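Local coordinates for uncharacterized protein (Legionella pneumophila subsp. pneumophila, PDB 5L1A), which is of unknown function, the chain being the helical N-terminal part of a longer DUF5638-family protein that is probably a membrane protein, at residues Lys34-Tyr46 / Gln98-Cys110. Sequence-based numbering, arbitrary orientation.
With I3C (5-amino-2,4,6-triiodobenzene-1,3-dicarboxylic acid), chain D.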
loop_
_atom_site.group_PDB
_atom_site.type_symbol
_atom_site.label_atom_id
_atom_site.label_comp_id
_atom_site.label_asym_id
_atom_site.label_seq_id
_atom_site.Cartn_x
_atom_site.Cartn_y
_atom_site.Cartn_z
ATOM N N LYS A 34 -10.254 14.826 3.987
ATOM C CA LYS A 34 -10.528 13.464 4.427
ATOM C C LYS A 34 -9.807 12.446 3.555
ATOM O O LYS A 34 -9.247 11.469 4.064
ATOM C CB LYS A 34 -12.033 13.207 4.421
ATOM C CG LYS A 34 -12.415 11.795 4.813
ATOM C CD LYS A 34 -13.915 11.657 4.929
ATOM C CE LYS A 34 -14.313 10.250 5.323
ATOM N NZ LYS A 34 -15.771 10.177 5.611
ATOM N N PHE A 35 -9.806 12.659 2.235
ATOM C CA PHE A 35 -9.074 11.752 1.358
ATOM C C PHE A 35 -7.583 11.765 1.671
ATOM O O PHE A 35 -6.935 10.712 1.677
ATOM C CB PHE A 35 -9.301 12.110 -0.109
ATOM C CG PHE A 35 -8.410 11.349 -1.042
ATOM C CD1 PHE A 35 -8.718 10.046 -1.395
ATOM C CD2 PHE A 35 -7.245 11.914 -1.535
ATOM C CE1 PHE A 35 -7.897 9.327 -2.238
ATOM C CE2 PHE A 35 -6.416 11.197 -2.375
ATOM C CZ PHE A 35 -6.744 9.903 -2.728
ATOM N N LEU A 36 -7.022 12.949 1.924
ATOM C CA LEU A 36 -5.603 13.039 2.250
ATOM C C LEU A 36 -5.284 12.351 3.571
ATOM O O LEU A 36 -4.166 11.860 3.756
ATOM C CB LEU A 36 -5.162 14.504 2.290
ATOM C CG LEU A 36 -5.132 15.252 0.955
ATOM C CD1 LEU A 36 -4.627 16.676 1.151
ATOM C CD2 LEU A 36 -4.276 14.513 -0.064
ATOM N N GLN A 37 -6.241 12.308 4.501
ATOM C CA GLN A 37 -6.016 11.556 5.732
ATOM C C GLN A 37 -6.054 10.056 5.470
ATOM O O GLN A 37 -5.287 9.295 6.070
ATOM C CB GLN A 37 -7.046 11.944 6.791
ATOM C CG GLN A 37 -6.931 13.378 7.263
ATOM C CD GLN A 37 -5.618 13.670 7.967
ATOM O OE1 GLN A 37 -5.108 12.846 8.728
ATOM N NE2 GLN A 37 -5.063 14.850 7.713
ATOM N N GLN A 38 -6.941 9.615 4.577
ATOM C CA GLN A 38 -6.976 8.202 4.213
ATOM C C GLN A 38 -5.750 7.819 3.395
ATOM O O GLN A 38 -5.191 6.730 3.572
ATOM C CB GLN A 38 -8.264 7.893 3.450
ATOM C CG GLN A 38 -9.522 8.155 4.264
ATOM C CD GLN A 38 -10.787 8.048 3.437
ATOM O OE1 GLN A 38 -10.777 8.290 2.231
ATOM N NE2 GLN A 38 -11.888 7.682 4.084
ATOM N N LEU A 39 -5.313 8.709 2.499
ATOM C CA LEU A 39 -4.093 8.468 1.738
ATOM C C LEU A 39 -2.883 8.358 2.660
ATOM O O LEU A 39 -2.060 7.447 2.511
ATOM C CB LEU A 39 -3.890 9.583 0.712
ATOM C CG LEU A 39 -2.592 9.527 -0.094
ATOM C CD1 LEU A 39 -2.541 8.259 -0.928
ATOM C CD2 LEU A 39 -2.453 10.756 -0.970
ATOM N N ASN A 40 -2.761 9.280 3.621
ATOM C CA ASN A 40 -1.653 9.223 4.568
ATOM C C ASN A 40 -1.742 7.998 5.465
ATOM O O ASN A 40 -0.709 7.461 5.878
ATOM C CB ASN A 40 -1.617 10.491 5.423
ATOM C CG ASN A 40 -1.031 11.673 4.683
ATOM O OD1 ASN A 40 0.185 11.859 4.658
ATOM N ND2 ASN A 40 -1.894 12.482 4.082
ATOM N N GLN A 41 -2.956 7.555 5.788
ATOM C CA GLN A 41 -3.116 6.343 6.583
ATOM C C GLN A 41 -2.594 5.124 5.831
ATOM O O GLN A 41 -1.927 4.261 6.416
ATOM C CB GLN A 41 -4.590 6.171 6.957
ATOM C CG GLN A 41 -4.907 5.011 7.886
ATOM C CD GLN A 41 -6.380 4.974 8.273
ATOM O OE1 GLN A 41 -7.263 5.106 7.423
ATOM N NE2 GLN A 41 -6.648 4.808 9.560
ATOM N N ILE A 42 -2.877 5.047 4.531
ATOM C CA ILE A 42 -2.396 3.933 3.720
ATOM C C ILE A 42 -0.874 3.918 3.682
ATOM O O ILE A 42 -0.243 2.872 3.881
ATOM C CB ILE A 42 -2.990 4.010 2.301
ATOM C CG1 ILE A 42 -4.438 3.513 2.299
ATOM C CG2 ILE A 42 -2.145 3.211 1.329
ATOM C CD1 ILE A 42 -4.584 2.064 2.725
ATOM N N LYS A 43 -0.260 5.073 3.425
ATOM C CA LYS A 43 1.194 5.109 3.325
ATOM C C LYS A 43 1.850 4.840 4.669
ATOM O O LYS A 43 2.900 4.193 4.726
ATOM C CB LYS A 43 1.649 6.451 2.752
ATOM C CG LYS A 43 1.052 6.734 1.386
ATOM C CD LYS A 43 1.953 7.606 0.537
ATOM C CE LYS A 43 2.051 9.007 1.085
ATOM N NZ LYS A 43 2.920 9.844 0.217
ATOM N N TYR A 44 1.241 5.311 5.755
ATOM C CA TYR A 44 1.741 4.976 7.081
ATOM C C TYR A 44 1.651 3.478 7.349
ATOM O O TYR A 44 2.550 2.910 7.978
ATOM C CB TYR A 44 0.968 5.766 8.135
ATOM C CG TYR A 44 1.296 5.403 9.562
ATOM C CD1 TYR A 44 2.400 5.953 10.205
ATOM C CD2 TYR A 44 0.497 4.517 10.271
ATOM C CE1 TYR A 44 2.699 5.622 11.513
ATOM C CE2 TYR A 44 0.787 4.183 11.572
ATOM C CZ TYR A 44 1.888 4.736 12.191
ATOM O OH TYR A 44 2.171 4.401 13.494
ATOM N N PHE A 45 0.593 2.822 6.863
ATOM C CA PHE A 45 0.418 1.390 7.106
ATOM C C PHE A 45 1.553 0.571 6.494
ATOM O O PHE A 45 2.111 -0.316 7.147
ATOM C CB PHE A 45 -0.935 0.929 6.559
ATOM C CG PHE A 45 -1.110 -0.564 6.552
ATOM C CD1 PHE A 45 -1.480 -1.235 7.700
ATOM C CD2 PHE A 45 -0.908 -1.297 5.392
ATOM C CE1 PHE A 45 -1.640 -2.608 7.696
ATOM C CE2 PHE A 45 -1.067 -2.672 5.384
ATOM C CZ PHE A 45 -1.434 -3.324 6.537
ATOM N N TYR A 46 1.901 0.845 5.238
ATOM C CA TYR A 46 2.904 0.020 4.575
ATOM C C TYR A 46 4.317 0.393 5.002
ATOM O O TYR A 46 5.158 -0.488 5.204
ATOM C CB TYR A 46 2.755 0.123 3.058
ATOM C CG TYR A 46 1.524 -0.569 2.538
ATOM C CD1 TYR A 46 1.470 -1.952 2.449
ATOM C CD2 TYR A 46 0.413 0.158 2.141
ATOM C CE1 TYR A 46 0.340 -2.594 1.974
ATOM C CE2 TYR A 46 -0.722 -0.472 1.662
ATOM C CZ TYR A 46 -0.753 -1.848 1.580
ATOM O OH TYR A 46 -1.883 -2.479 1.108
ATOM N N GLN A 98 -8.262 -4.490 10.719
ATOM C CA GLN A 98 -8.134 -3.044 10.577
ATOM C C GLN A 98 -7.519 -2.670 9.237
ATOM O O GLN A 98 -7.870 -1.634 8.660
ATOM C CB GLN A 98 -7.305 -2.470 11.726
ATOM C CG GLN A 98 -8.130 -1.800 12.818
ATOM C CD GLN A 98 -9.159 -2.729 13.435
ATOM O OE1 GLN A 98 -8.819 -3.633 14.200
ATOM N NE2 GLN A 98 -10.428 -2.507 13.108
ATOM N N ALA A 99 -6.606 -3.497 8.721
ATOM C CA ALA A 99 -6.070 -3.255 7.387
ATOM C C ALA A 99 -7.113 -3.537 6.313
ATOM O O ALA A 99 -7.165 -2.840 5.295
ATOM C CB ALA A 99 -4.820 -4.104 7.158
ATOM N N ASP A 100 -7.949 -4.559 6.520
ATOM C CA ASP A 100 -9.052 -4.812 5.596
ATOM C C ASP A 100 -9.943 -3.586 5.451
ATOM O O ASP A 100 -10.357 -3.235 4.339
ATOM C CB ASP A 100 -9.875 -6.010 6.075
ATOM C CG ASP A 100 -9.379 -7.327 5.509
ATOM O OD1 ASP A 100 -8.297 -7.342 4.892
ATOM O OD2 ASP A 100 -10.071 -8.352 5.678
ATOM N N VAL A 101 -10.239 -2.915 6.567
ATOM C CA VAL A 101 -11.170 -1.792 6.554
ATOM C C VAL A 101 -10.590 -0.617 5.778
ATOM O O VAL A 101 -11.255 -0.038 4.913
ATOM C CB VAL A 101 -11.539 -1.390 7.994
ATOM C CG1 VAL A 101 -12.354 -0.112 7.995
ATOM C CG2 VAL A 101 -12.299 -2.514 8.678
ATOM N N ILE A 102 -9.341 -0.247 6.072
ATOM C CA ILE A 102 -8.763 0.928 5.428
ATOM C C ILE A 102 -8.463 0.656 3.960
ATOM O O ILE A 102 -8.557 1.564 3.126
ATOM C CB ILE A 102 -7.507 1.401 6.188
ATOM C CG1 ILE A 102 -6.412 0.333 6.156
ATOM C CG2 ILE A 102 -7.855 1.751 7.628
ATOM C CD1 ILE A 102 -5.157 0.726 6.901
ATOM N N ILE A 103 -8.115 -0.582 3.609
ATOM C CA ILE A 103 -7.789 -0.887 2.220
ATOM C C ILE A 103 -9.053 -0.979 1.375
ATOM O O ILE A 103 -9.086 -0.504 0.234
ATOM C CB ILE A 103 -6.954 -2.178 2.138
ATOM C CG1 ILE A 103 -5.555 -1.945 2.712
ATOM C CG2 ILE A 103 -6.860 -2.662 0.705
ATOM C CD1 ILE A 103 -4.729 -3.211 2.836
ATOM N N ALA A 104 -10.112 -1.586 1.913
ATOM C CA ALA A 104 -11.374 -1.638 1.183
ATOM C C ALA A 104 -11.972 -0.248 1.019
ATOM O O ALA A 104 -12.493 0.088 -0.050
ATOM C CB ALA A 104 -12.360 -2.562 1.894
ATOM N N ASN A 105 -11.906 0.575 2.068
ATOM C CA ASN A 105 -12.414 1.940 1.967
ATOM C C ASN A 105 -11.632 2.744 0.935
ATOM O O ASN A 105 -12.215 3.530 0.181
ATOM C CB ASN A 105 -12.365 2.624 3.334
ATOM C CG ASN A 105 -12.737 4.095 3.265
ATOM O OD1 ASN A 105 -11.877 4.958 3.080
ATOM N ND2 ASN A 105 -14.024 4.389 3.419
ATOM N N PHE A 106 -10.310 2.555 0.875
ATOM C CA PHE A 106 -9.521 3.319 -0.086
ATOM C C PHE A 106 -9.834 2.911 -1.523
ATOM O O PHE A 106 -9.816 3.759 -2.421
ATOM C CB PHE A 106 -8.027 3.167 0.202
ATOM C CG PHE A 106 -7.160 4.155 -0.542
ATOM C CD1 PHE A 106 -7.009 5.454 -0.076
ATOM C CD2 PHE A 106 -6.499 3.783 -1.702
ATOM C CE1 PHE A 106 -6.217 6.364 -0.755
ATOM C CE2 PHE A 106 -5.702 4.686 -2.391
ATOM C CZ PHE A 106 -5.560 5.980 -1.916
ATOM N N PHE A 107 -10.139 1.633 -1.758
ATOM C CA PHE A 107 -10.535 1.212 -3.100
ATOM C C PHE A 107 -11.847 1.856 -3.522
ATOM O O PHE A 107 -11.970 2.347 -4.650
ATOM C CB PHE A 107 -10.647 -0.310 -3.167
ATOM C CG PHE A 107 -9.327 -1.003 -3.201
ATOM C CD1 PHE A 107 -8.237 -0.395 -3.796
ATOM C CD2 PHE A 107 -9.169 -2.253 -2.634
ATOM C CE1 PHE A 107 -7.008 -1.024 -3.831
ATOM C CE2 PHE A 107 -7.943 -2.892 -2.665
ATOM C CZ PHE A 107 -6.860 -2.278 -3.265
ATOM N N LYS A 108 -12.838 1.865 -2.630
ATOM C CA LYS A 108 -14.117 2.481 -2.956
ATOM C C LYS A 108 -13.996 3.985 -3.162
ATOM O O LYS A 108 -14.798 4.565 -3.900
ATOM C CB LYS A 108 -15.136 2.175 -1.861
ATOM C CG LYS A 108 -15.265 0.691 -1.549
ATOM C CD LYS A 108 -16.537 0.380 -0.785
ATOM C CE LYS A 108 -17.742 0.352 -1.711
ATOM N NZ LYS A 108 -17.670 -0.783 -2.678
ATOM N N VAL A 109 -13.006 4.625 -2.537
ATOM C CA VAL A 109 -12.784 6.051 -2.754
ATOM C C VAL A 109 -12.307 6.307 -4.179
ATOM O O VAL A 109 -12.769 7.237 -4.852
ATOM C CB VAL A 109 -11.781 6.597 -1.724
ATOM C CG1 VAL A 109 -11.243 7.924 -2.184
ATOM C CG2 VAL A 109 -12.434 6.725 -0.360
ATOM N N CYS A 110 -11.373 5.482 -4.660
ATOM C CA CYS A 110 -10.832 5.669 -6.002
ATOM C C CYS A 110 -11.890 5.453 -7.074
ATOM O O CYS A 110 -11.789 6.020 -8.168
ATOM C CB CYS A 110 -9.654 4.723 -6.229
ATOM S SG CYS A 110 -8.308 4.927 -5.050
HETATM I I3 I3C D . -13.512 -4.579 4.796
HETATM I I2 I3C D . -17.544 -3.110 9.199
HETATM I I1 I3C D . -15.451 -8.949 8.621
HETATM O O8 I3C D . -12.679 -7.794 6.638
HETATM O O9 I3C D . -14.221 -8.078 5.108
HETATM C C10 I3C D . -17.197 -6.380 9.881
HETATM N N13 I3C D . -15.535 -2.847 6.668
HETATM C C1 I3C D . -14.669 -6.541 6.860
HETATM C C6 I3C D . -14.690 -5.135 6.413
HETATM C C5 I3C D . -15.532 -4.132 7.097
HETATM C C4 I3C D . -16.365 -4.547 8.249
HETATM C C3 I3C D . -16.358 -5.961 8.710
HETATM C C2 I3C D . -15.500 -6.955 8.011
HETATM C C7 I3C D . -13.803 -7.537 6.154
HETATM O O11 I3C D . -18.110 -7.213 9.711
HETATM O O12 I3C D . -16.963 -5.872 10.998
#
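Phe106 reaches across from 98-110 and sits as a knob in the hole formed by Phe35, Gln38, Leu39 and Ile42. Its CG lies anti to the backbone N (chi1 -167°), carrying the ring over to the partner helix, where Ile42 CG1 covers one face and Leu39 CD1 comes 3.9 Å from Phe106 CZ. The Phe35 ring is nearly parallel to it, planes 22° apart, but slid so far that the two barely overlap; they touch at their CE1 atoms, 3.7 Å apart. Val109 CG1 meets the edge of Phe35, 3.4 Å from CD1.

Further along, Ile42 CD1 packs against both Ile102 and Ile103. Ile102 holds CG1 between its backbone N and carbonyl carbon, with CG2 3.4 Å from Gln41 OE1 and CD1 near Phe45 CB. Phe45 brings CZ to 3.5 Å from Ala99 CB, and Tyr46 OH lies 3.4 Å from Ile103 CD1.

The two helices cross steeply, at 134° between their N-to-C directions, within an all-helical fold; helices 8-25 and 56-77 pack against Ile42 from outside the pair. The far side of 98-110 turns Asp100, Val101 and Ala104 to a bound triiodobenzene ligand. The interface thus holds mainly by apolar packing around Phe106, while at its margin Gln38 NE2 and Asn105 OD1 come within 2.9 Å, their amide planes steeply inclined, in a geometry that makes no hydrogen bond.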